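PDB 6INX: N-acetylglucosaminidase from Paenibacillus barengoltzii, which probably hydrolyses glycosidic bonds at N-acetylglucosamine residues of its carbohydrate substrates, as a glycoside hydrolase of family 18. Local coordinates for residues A[16-21]-A[324-329]; A[159-164]-A[209-214]; A[168-173]-A[218-223]. All blocks are in the same frame, centred on the assembly; numbering follows the deposited sequence.

Interaction 1: residues A[16-21]-A[324-329]; sequences LPELTK and WEYGCD
Y326 reaches the backbone carbonyl and side chain of E18 and the side chain of L19, and its phenol ring forms most of this contact. With CG anti to the backbone N (chi1 168°), the ring is directed away from its own backbone N and toward 16-21, which brings Y326 OH to 2.8 Å from E18 O. The hydrogen bond of this hydroxyl, however, goes to E23, whose carboxylate also receives T20 N. A tyrosine suits the place because its ring packs against apolar atoms while its buried oxygen has a polar partner in the next helix.

One CE carbon of the ring serves each neighbour. L19 brings in a methyl, its CD2 resting 3.5 Å from Y326 CE1; a branched leucine fills this buried spot well. Across the ring, at the CE2 edge, E18 OE1 lies near the ring plane, 3.9 Å from Y326 CE2, the carboxylate plane turned 43° from that of the ring. Glutamate fits here because its aliphatic CB packs 3.8 Å from Y326 OH while the carboxylate of this partly exposed residue lies at the ring edge.

Behind the tyrosine the chain is sharply shaped: a cis peptide precedes E325, as is usual after the tryptophan ending the last barrel strand in family 18, and E325 OE1 accepts G327 N at 2.9 Å from above the carboxylate plane. E325 OE2 turns to S12 N and H15. The contact thus lies beyond the C-terminal ends of the adjacent parallel strands 6-12 and 320-324, with L19 also touching L56 of helix 53-59 and I30 of strand 29-38, and Y326 touching V11.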
loop_
_atom_site.group_PDB
_atom_site.type_symbol
_atom_site.label_atom_id
_atom_site.label_comp_id
_atom_site.label_asym_id
_atom_site.label_seq_id
_atom_site.Cartn_x
_atom_site.Cartn_y
_atom_site.Cartn_z
ATOM N N LEU A 16 -5.915 -34.445 -4.068
ATOM C CA LEU A 16 -7.248 -35.049 -4.034
ATOM C C LEU A 16 -7.282 -36.443 -3.419
ATOM O O LEU A 16 -8.185 -36.707 -2.610
ATOM C CB LEU A 16 -7.885 -35.014 -5.431
ATOM C CG LEU A 16 -8.333 -33.637 -5.932
ATOM C CD1 LEU A 16 -8.644 -33.706 -7.433
ATOM C CD2 LEU A 16 -9.528 -33.116 -5.136
ATOM N N PRO A 17 -6.364 -37.364 -3.737
ATOM C CA PRO A 17 -6.434 -38.702 -3.118
ATOM C C PRO A 17 -6.221 -38.702 -1.616
ATOM O O PRO A 17 -6.573 -39.688 -0.957
ATOM C CB PRO A 17 -5.330 -39.492 -3.837
ATOM C CG PRO A 17 -5.078 -38.744 -5.106
ATOM C CD PRO A 17 -5.312 -37.304 -4.768
ATOM N N GLU A 18 -5.658 -37.641 -1.048
ATOM C CA GLU A 18 -5.451 -37.599 0.391
ATOM C C GLU A 18 -6.716 -37.259 1.171
ATOM O O GLU A 18 -6.726 -37.422 2.396
ATOM C CB GLU A 18 -4.331 -36.615 0.734
ATOM C CG GLU A 18 -3.017 -36.941 0.049
ATOM C CD GLU A 18 -2.030 -35.796 0.107
ATOM O OE1 GLU A 18 -2.232 -34.876 0.925
ATOM O OE2 GLU A 18 -1.049 -35.816 -0.669
ATOM N N LEU A 19 -7.775 -36.810 0.501
ATOM C CA LEU A 19 -9.003 -36.455 1.199
ATOM C C LEU A 19 -9.660 -37.700 1.785
ATOM O O LEU A 19 -9.862 -38.699 1.087
ATOM C CB LEU A 19 -9.966 -35.753 0.244
ATOM C CG LEU A 19 -9.626 -34.295 -0.086
ATOM C CD1 LEU A 19 -10.314 -33.866 -1.370
ATOM C CD2 LEU A 19 -10.024 -33.384 1.065
ATOM N N THR A 20 -9.987 -37.634 3.070
ATOM C CA THR A 20 -10.672 -38.705 3.776
ATOM C C THR A 20 -12.137 -38.337 3.967
ATOM O O THR A 20 -12.529 -37.174 3.847
ATOM C CB THR A 20 -10.027 -38.937 5.142
ATOM O OG1 THR A 20 -10.253 -37.795 5.976
ATOM C CG2 THR A 20 -8.531 -39.165 4.991
ATOM N N LYS A 21 -12.952 -39.350 4.274
ATOM C CA LYS A 21 -14.374 -39.096 4.483
ATOM C C LYS A 21 -14.599 -38.109 5.623
ATOM O O LYS A 21 -15.447 -37.211 5.518
ATOM C CB LYS A 21 -15.125 -40.404 4.741
ATOM C CG LYS A 21 -16.583 -40.194 5.147
ATOM C CD LYS A 21 -17.522 -41.165 4.450
ATOM C CE LYS A 21 -17.547 -42.513 5.153
ATOM N NZ LYS A 21 -18.456 -43.474 4.462
ATOM N N TRP A 324 -6.384 -21.595 1.788
ATOM C CA TRP A 324 -5.305 -22.091 0.940
ATOM C C TRP A 324 -4.230 -22.616 1.877
ATOM O O TRP A 324 -3.737 -21.853 2.717
ATOM C CB TRP A 324 -4.702 -20.958 0.096
ATOM C CG TRP A 324 -3.569 -21.473 -0.749
ATOM C CD1 TRP A 324 -2.262 -21.637 -0.377
ATOM C CD2 TRP A 324 -3.671 -21.980 -2.081
ATOM N NE1 TRP A 324 -1.545 -22.183 -1.409
ATOM C CE2 TRP A 324 -2.388 -22.409 -2.466
ATOM C CE3 TRP A 324 -4.724 -22.101 -2.987
ATOM C CZ2 TRP A 324 -2.129 -22.951 -3.721
ATOM C CZ3 TRP A 324 -4.468 -22.633 -4.228
ATOM C CH2 TRP A 324 -3.179 -23.059 -4.584
ATOM N N GLU A 325 -3.853 -23.896 1.763
ATOM C CA GLU A 325 -4.402 -24.934 0.886
ATOM C C GLU A 325 -4.360 -26.239 1.709
ATOM O O GLU A 325 -3.578 -26.349 2.656
ATOM C CB GLU A 325 -3.530 -25.057 -0.370
ATOM C CG GLU A 325 -3.971 -26.122 -1.388
ATOM C CD GLU A 325 -3.317 -27.473 -1.133
ATOM O OE1 GLU A 325 -2.296 -27.513 -0.419
ATOM O OE2 GLU A 325 -3.819 -28.507 -1.636
ATOM N N TYR A 326 -5.185 -27.224 1.330
ATOM C CA TYR A 326 -5.392 -28.436 2.130
ATOM C C TYR A 326 -4.086 -29.098 2.577
ATOM O O TYR A 326 -3.940 -29.476 3.749
ATOM C CB TYR A 326 -6.246 -29.409 1.319
ATOM C CG TYR A 326 -6.325 -30.819 1.857
ATOM C CD1 TYR A 326 -7.304 -31.185 2.765
ATOM C CD2 TYR A 326 -5.435 -31.790 1.426
ATOM C CE1 TYR A 326 -7.381 -32.491 3.243
ATOM C CE2 TYR A 326 -5.500 -33.083 1.894
ATOM C CZ TYR A 326 -6.474 -33.426 2.800
ATOM O OH TYR A 326 -6.528 -34.725 3.256
ATOM N N GLY A 327 -3.140 -29.270 1.662
ATOM C CA GLY A 327 -1.899 -29.970 1.944
ATOM C C GLY A 327 -0.894 -29.234 2.802
ATOM O O GLY A 327 0.129 -29.812 3.184
ATOM N N CYS A 328 -1.152 -27.970 3.119
ATOM C CA CYS A 328 -0.217 -27.169 3.895
ATOM C C CYS A 328 -0.280 -27.448 5.388
ATOM O O CYS A 328 0.580 -26.950 6.127
ATOM C CB CYS A 328 -0.491 -25.682 3.680
ATOM S SG CYS A 328 -0.269 -25.147 1.988
ATOM N N ASP A 329 -1.279 -28.192 5.855
ATOM C CA ASP A 329 -1.420 -28.494 7.280
ATOM C C ASP A 329 -1.712 -29.979 7.450
ATOM O O ASP A 329 -2.877 -30.383 7.491
ATOM C CB ASP A 329 -2.496 -27.660 7.937
ATOM C CG ASP A 329 -2.702 -28.056 9.392
ATOM O OD1 ASP A 329 -1.732 -28.578 9.977
ATOM O OD2 ASP A 329 -3.812 -27.872 9.931
#

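Interaction 2: residues A[159-164]-A[209-214]; sequences GADQYY and FRISVD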
loop_
_atom_site.group_PDB
_atom_site.type_symbol
_atom_site.label_atom_id
_atom_site.label_comp_id
_atom_site.label_asym_id
_atom_site.label_seq_id
_atom_site.Cartn_x
_atom_site.Cartn_y
_atom_site.Cartn_z
ATOM N N GLY A 159 -8.553 -10.319 -5.273
ATOM C CA GLY A 159 -7.559 -9.641 -4.465
ATOM C C GLY A 159 -8.197 -8.783 -3.391
ATOM O O GLY A 159 -9.304 -8.273 -3.551
ATOM N N ALA A 160 -7.471 -8.585 -2.293
ATOM C CA ALA A 160 -8.109 -8.056 -1.095
ATOM C C ALA A 160 -8.104 -6.535 -0.992
ATOM O O ALA A 160 -8.947 -5.978 -0.285
ATOM C CB ALA A 160 -7.420 -8.612 0.153
ATOM N N ASP A 161 -7.207 -5.849 -1.675
ATOM C CA ASP A 161 -6.933 -4.447 -1.396
ATOM C C ASP A 161 -7.555 -3.550 -2.468
ATOM O O ASP A 161 -8.192 -4.012 -3.427
ATOM C CB ASP A 161 -5.420 -4.231 -1.273
ATOM C CG ASP A 161 -5.044 -3.128 -0.284
ATOM O OD1 ASP A 161 -5.888 -2.265 0.029
ATOM O OD2 ASP A 161 -3.874 -3.127 0.156
ATOM N N GLN A 162 -7.316 -2.247 -2.301
ATOM C CA GLN A 162 -7.932 -1.227 -3.143
ATOM C C GLN A 162 -7.669 -1.466 -4.626
ATOM O O GLN A 162 -8.538 -1.204 -5.461
ATOM C CB GLN A 162 -7.415 0.156 -2.738
ATOM C CG GLN A 162 -8.088 1.312 -3.469
ATOM C CD GLN A 162 -9.532 1.521 -3.057
ATOM O OE1 GLN A 162 -9.838 1.634 -1.868
ATOM N NE2 GLN A 162 -10.422 1.582 -4.033
ATOM N N TYR A 163 -6.464 -1.923 -4.977
ATOM C CA TYR A 163 -6.160 -2.140 -6.389
ATOM C C TYR A 163 -7.224 -2.995 -7.062
ATOM O O TYR A 163 -7.558 -2.776 -8.235
ATOM C CB TYR A 163 -4.772 -2.780 -6.560
ATOM C CG TYR A 163 -4.663 -4.187 -6.004
ATOM C CD1 TYR A 163 -4.212 -4.413 -4.708
ATOM C CD2 TYR A 163 -5.025 -5.296 -6.766
ATOM C CE1 TYR A 163 -4.125 -5.701 -4.194
ATOM C CE2 TYR A 163 -4.948 -6.590 -6.245
ATOM C CZ TYR A 163 -4.497 -6.773 -4.959
ATOM O OH TYR A 163 -4.414 -8.041 -4.434
ATOM N N TYR A 164 -7.748 -3.999 -6.352
ATOM C CA TYR A 164 -8.652 -4.938 -7.010
ATOM C C TYR A 164 -9.991 -4.279 -7.307
ATOM O O TYR A 164 -10.563 -4.475 -8.392
ATOM C CB TYR A 164 -8.840 -6.199 -6.162
ATOM C CG TYR A 164 -9.550 -7.289 -6.940
ATOM C CD1 TYR A 164 -10.943 -7.373 -6.929
ATOM C CD2 TYR A 164 -8.831 -8.201 -7.711
ATOM C CE1 TYR A 164 -11.608 -8.357 -7.646
ATOM C CE2 TYR A 164 -9.481 -9.195 -8.438
ATOM C CZ TYR A 164 -10.868 -9.260 -8.403
ATOM O OH TYR A 164 -11.529 -10.234 -9.120
ATOM N N PHE A 209 0.995 -0.042 6.074
ATOM C CA PHE A 209 0.043 -0.698 5.192
ATOM C C PHE A 209 -1.222 -0.962 5.995
ATOM O O PHE A 209 -1.142 -1.405 7.145
ATOM C CB PHE A 209 0.659 -1.992 4.662
ATOM C CG PHE A 209 1.874 -1.756 3.806
ATOM C CD1 PHE A 209 1.741 -1.599 2.433
ATOM C CD2 PHE A 209 3.129 -1.665 4.364
ATOM C CE1 PHE A 209 2.854 -1.358 1.640
ATOM C CE2 PHE A 209 4.252 -1.421 3.572
ATOM C CZ PHE A 209 4.103 -1.278 2.209
ATOM N N ARG A 210 -2.383 -0.630 5.424
ATOM C CA ARG A 210 -3.614 -0.528 6.203
ATOM C C ARG A 210 -4.632 -1.629 5.917
ATOM O O ARG A 210 -5.739 -1.578 6.457
ATOM C CB ARG A 210 -4.250 0.857 6.041
ATOM C CG ARG A 210 -3.276 2.026 6.265
ATOM C CD ARG A 210 -2.624 2.011 7.647
ATOM N NE ARG A 210 -3.593 2.206 8.716
ATOM C CZ ARG A 210 -3.403 1.819 9.973
ATOM N NH1 ARG A 210 -2.275 1.209 10.324
ATOM N NH2 ARG A 210 -4.359 2.033 10.871
ATOM N N ILE A 211 -4.287 -2.625 5.107
ATOM C CA ILE A 211 -5.236 -3.670 4.733
ATOM C C ILE A 211 -5.342 -4.730 5.832
ATOM O O ILE A 211 -4.451 -4.902 6.669
ATOM C CB ILE A 211 -4.853 -4.275 3.367
ATOM C CG1 ILE A 211 -6.016 -5.055 2.726
ATOM C CG2 ILE A 211 -3.625 -5.157 3.508
ATOM C CD1 ILE A 211 -7.285 -4.246 2.480
ATOM N N SER A 212 -6.472 -5.439 5.824
ATOM C CA SER A 212 -6.809 -6.490 6.776
ATOM C C SER A 212 -8.067 -7.155 6.231
ATOM O O SER A 212 -8.670 -6.662 5.277
ATOM C CB SER A 212 -7.070 -5.922 8.180
ATOM O OG SER A 212 -8.205 -5.069 8.178
ATOM N N VAL A 213 -8.469 -8.274 6.849
ATOM C CA VAL A 213 -9.762 -8.874 6.504
ATOM C C VAL A 213 -10.873 -7.843 6.650
ATOM O O VAL A 213 -11.689 -7.638 5.744
ATOM C CB VAL A 213 -10.059 -10.101 7.386
ATOM C CG1 VAL A 213 -11.520 -10.553 7.176
ATOM C CG2 VAL A 213 -9.085 -11.237 7.134
ATOM N N ASP A 214 -10.907 -7.174 7.808
ATOM C CA ASP A 214 -11.964 -6.215 8.096
ATOM C C ASP A 214 -11.962 -5.079 7.074
ATOM O O ASP A 214 -13.015 -4.703 6.544
ATOM C CB ASP A 214 -11.756 -5.712 9.532
ATOM C CG ASP A 214 -12.762 -4.667 9.962
ATOM O OD1 ASP A 214 -13.987 -4.892 9.853
ATOM O OD2 ASP A 214 -12.295 -3.616 10.460
#
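I211 and D161 meet where the two loops come together, and nearly all of the touching is van der Waals contact. The isoleucine presents CB, CG1 and CD1 to the carboxylate: I211 CD1 is 3.4 Å from D161 OD1, while I211 CB is 3.5 Å from D161 OD2, so the hydrocarbon spans both oxygens. Standing anti to the backbone N (chi1 -163°), CG1 is carried toward D161, and the turn at chi2 (59°) brings I211 CD1 to 3.7 Å from A160 O as well. A beta-branched side chain fits here, since it puts bulk close to the backbone and still has a methyl to extend.

In the TIM barrel of this family, 159-164 leads from strand 153-159 toward helix 162-166, whereas 209-214 leads into helix 213-222, where S212 stands at the N-cap and caps a backbone N with its side chain.

The polar bonds run within 159-164 or to residues around the two loops. D161 OD1 accepts Q162 N at 2.7 Å, on its anti side and 31° out of the carboxylate plane, which helps to set the rotation of the carboxylate beside I211. Replacing D161 by an alanine would probably leave Q162 N without this acceptor and I211 CB and CD1 without the carboxylate they pack on. A160 O is satisfied by S216 OG of helix 213-222, and I211 O by R188.

A salt bridge and apolar packing reach the second subunit: R210 NE pairs with D166 of that subunit, and F209 packs on F209 of the same neighbour.

Interaction 3: residues A[168-173]-A[218-223]; sequences TEMAEV and NLFVRA
M170 meets F220 in a Met-aromatic contact, on the outer, helical layer of the TIM barrel, where the short helix 170-173 lies against the end of helix 213-222. The tightly packed half is apolar and buried. M170 CG comes 4.0 Å from F220 CE1, approaching the ring obliquely, and M170 SD stands 5.5 Å from the F220 ring centroid, 75° off the ring normal. Rather than running straight out, the methionine folds back: turns at chi2 (-51°) and chi3 (-53°) curl the chain so that CG, SD and CE all gather round the same ring carbon, with M170 CE 4.2 Å from F220 CE1. An unbranched, flexible and polarisable side chain is well suited to lying obliquely against an aromatic ring in this way. The phenylalanine in turn offers a broad apolar surface, and both residues also pack on V225 in the following loop, on Y164, and on strand 179-183, where M170 touches V180 and F220 touches L182. They pack between the two helices and strand 179-183.

Toward solvent the fit changes. Here two alanines do the work, and their small side chains let the backbones come close: A171 CA and A223 CA are 6.0 Å apart. One apolar touch, between M170 CB and A223 CB at 4.2 Å, makes the transition. Beyond it the carbonyl of A223 comes up beside A171, whose CB lies 3.4 Å from A223 O. The A171 N-H points too poorly at that oxygen for a direct hydrogen bond, so a water mediates instead: it accepts from A171 N at 3.3 Å and donates to A223 O at 2.7 Å.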
loop_
_atom_site.group_PDB
_atom_site.type_symbol
_atom_site.label_atom_id
_atom_site.label_comp_id
_atom_site.label_asym_id
_atom_site.label_seq_id
_atom_site.Cartn_x
_atom_site.Cartn_y
_atom_site.Cartn_z
ATOM N N THR A 168 -11.861 -3.517 -11.265
ATOM C CA THR A 168 -13.061 -4.297 -11.546
ATOM C C THR A 168 -14.300 -3.430 -11.348
ATOM O O THR A 168 -14.222 -2.287 -10.883
ATOM C CB THR A 168 -13.162 -5.511 -10.617
ATOM O OG1 THR A 168 -13.129 -5.058 -9.261
ATOM C CG2 THR A 168 -11.995 -6.459 -10.835
ATOM N N GLU A 169 -15.447 -4.000 -11.700
ATOM C CA GLU A 169 -16.770 -3.404 -11.490
ATOM C C GLU A 169 -17.550 -4.327 -10.555
ATOM O O GLU A 169 -18.449 -5.039 -10.997
ATOM C CB GLU A 169 -17.509 -3.257 -12.842
ATOM C CG GLU A 169 -16.765 -2.476 -13.911
ATOM C CD GLU A 169 -17.425 -2.548 -15.296
ATOM O OE1 GLU A 169 -18.103 -3.551 -15.623
ATOM O OE2 GLU A 169 -17.256 -1.591 -16.077
ATOM N N MET A 170 -17.201 -4.321 -9.264
ATOM C CA MET A 170 -17.668 -5.386 -8.383
ATOM C C MET A 170 -19.183 -5.387 -8.208
ATOM O O MET A 170 -19.771 -6.453 -8.011
ATOM C CB MET A 170 -16.950 -5.332 -7.035
ATOM C CG MET A 170 -15.509 -5.864 -7.083
ATOM S SD MET A 170 -15.327 -7.505 -7.837
ATOM C CE MET A 170 -16.519 -8.425 -6.856
ATOM N N ALA A 171 -19.830 -4.223 -8.299
ATOM C CA ALA A 171 -21.284 -4.193 -8.177
ATOM C C ALA A 171 -21.948 -4.945 -9.321
ATOM O O ALA A 171 -23.019 -5.534 -9.139
ATOM C CB ALA A 171 -21.773 -2.745 -8.142
ATOM N N GLU A 172 -21.324 -4.936 -10.502
ATOM C CA GLU A 172 -21.826 -5.710 -11.632
ATOM C C GLU A 172 -21.349 -7.157 -11.559
ATOM O O GLU A 172 -22.129 -8.092 -11.765
ATOM C CB GLU A 172 -21.350 -5.075 -12.938
ATOM C CG GLU A 172 -21.838 -3.654 -13.171
ATOM C CD GLU A 172 -23.350 -3.559 -13.219
ATOM O OE1 GLU A 172 -23.913 -2.684 -12.527
ATOM O OE2 GLU A 172 -23.976 -4.366 -13.937
ATOM N N VAL A 173 -20.058 -7.346 -11.282
ATOM C CA VAL A 173 -19.458 -8.679 -11.208
ATOM C C VAL A 173 -20.256 -9.596 -10.282
ATOM O O VAL A 173 -20.531 -10.760 -10.609
ATOM C CB VAL A 173 -17.996 -8.549 -10.745
ATOM C CG1 VAL A 173 -17.454 -9.873 -10.227
ATOM C CG2 VAL A 173 -17.119 -7.974 -11.870
ATOM N N ASN A 218 -14.931 -4.375 4.206
ATOM C CA ASN A 218 -15.523 -3.050 4.085
ATOM C C ASN A 218 -15.376 -2.487 2.669
ATOM O O ASN A 218 -16.324 -1.903 2.132
ATOM C CB ASN A 218 -14.915 -2.130 5.141
ATOM C CG ASN A 218 -15.453 -2.414 6.531
ATOM O OD1 ASN A 218 -16.475 -3.084 6.686
ATOM N ND2 ASN A 218 -14.764 -1.914 7.551
ATOM N N LEU A 219 -14.204 -2.659 2.042
ATOM C CA LEU A 219 -14.021 -2.189 0.666
ATOM C C LEU A 219 -15.011 -2.852 -0.285
ATOM O O LEU A 219 -15.628 -2.187 -1.128
ATOM C CB LEU A 219 -12.599 -2.494 0.195
ATOM C CG LEU A 219 -11.435 -1.667 0.724
ATOM C CD1 LEU A 219 -10.129 -2.189 0.127
ATOM C CD2 LEU A 219 -11.636 -0.200 0.393
ATOM N N PHE A 220 -15.160 -4.171 -0.179
ATOM C CA PHE A 220 -16.024 -4.884 -1.109
ATOM C C PHE A 220 -17.500 -4.604 -0.843
ATOM O O PHE A 220 -18.293 -4.527 -1.783
ATOM C CB PHE A 220 -15.702 -6.381 -1.075
ATOM C CG PHE A 220 -14.511 -6.746 -1.924
ATOM C CD1 PHE A 220 -14.697 -7.239 -3.204
ATOM C CD2 PHE A 220 -13.215 -6.547 -1.469
ATOM C CE1 PHE A 220 -13.601 -7.548 -4.013
ATOM C CE2 PHE A 220 -12.116 -6.860 -2.273
ATOM C CZ PHE A 220 -12.315 -7.364 -3.544
ATOM N N VAL A 221 -17.890 -4.461 0.426
ATOM C CA VAL A 221 -19.270 -4.074 0.727
ATOM C C VAL A 221 -19.578 -2.709 0.128
ATOM O O VAL A 221 -20.614 -2.512 -0.518
ATOM C CB VAL A 221 -19.509 -4.092 2.245
ATOM C CG1 VAL A 221 -20.864 -3.464 2.573
ATOM C CG2 VAL A 221 -19.441 -5.506 2.770
ATOM N N ARG A 222 -18.673 -1.744 0.330
ATOM C CA ARG A 222 -18.881 -0.407 -0.211
ATOM C C ARG A 222 -18.871 -0.402 -1.730
ATOM O O ARG A 222 -19.512 0.455 -2.349
ATOM C CB ARG A 222 -17.844 0.560 0.354
ATOM C CG ARG A 222 -18.226 1.003 1.741
ATOM C CD ARG A 222 -17.109 1.652 2.523
ATOM N NE ARG A 222 -17.348 1.436 3.949
ATOM C CZ ARG A 222 -16.432 1.003 4.806
ATOM N NH1 ARG A 222 -15.191 0.778 4.392
ATOM N NH2 ARG A 222 -16.749 0.822 6.081
ATOM N N ALA A 223 -18.168 -1.353 -2.343
ATOM C CA ALA A 223 -18.154 -1.482 -3.792
ATOM C C ALA A 223 -19.408 -2.161 -4.327
ATOM O O ALA A 223 -19.603 -2.194 -5.547
ATOM C CB ALA A 223 -16.894 -2.240 -4.234
HETATM O O HOH W 1 -18.470 -1.297 -7.835
#

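All three interactions belong to the one family 18 barrel, but they divide between two sides of the chain's centre. Interaction 1 joins loops from near the two ends of the chain and so encloses the sequence of the others; its centre is about 28 Å from that of interaction 2 and about 31 Å from that of interaction 3. The centres of interactions 2 and 3 are about 13 Å apart, and their segments alternate along the chain. They touch, G159 and Y164 packing on F220, and Y164 also on M170. The fold is thus closed where its first and last strands adjoin, while the paired contacts join the loop before helix 162-166, and helix 170-173, to helix 213-222 and the loop leading into it.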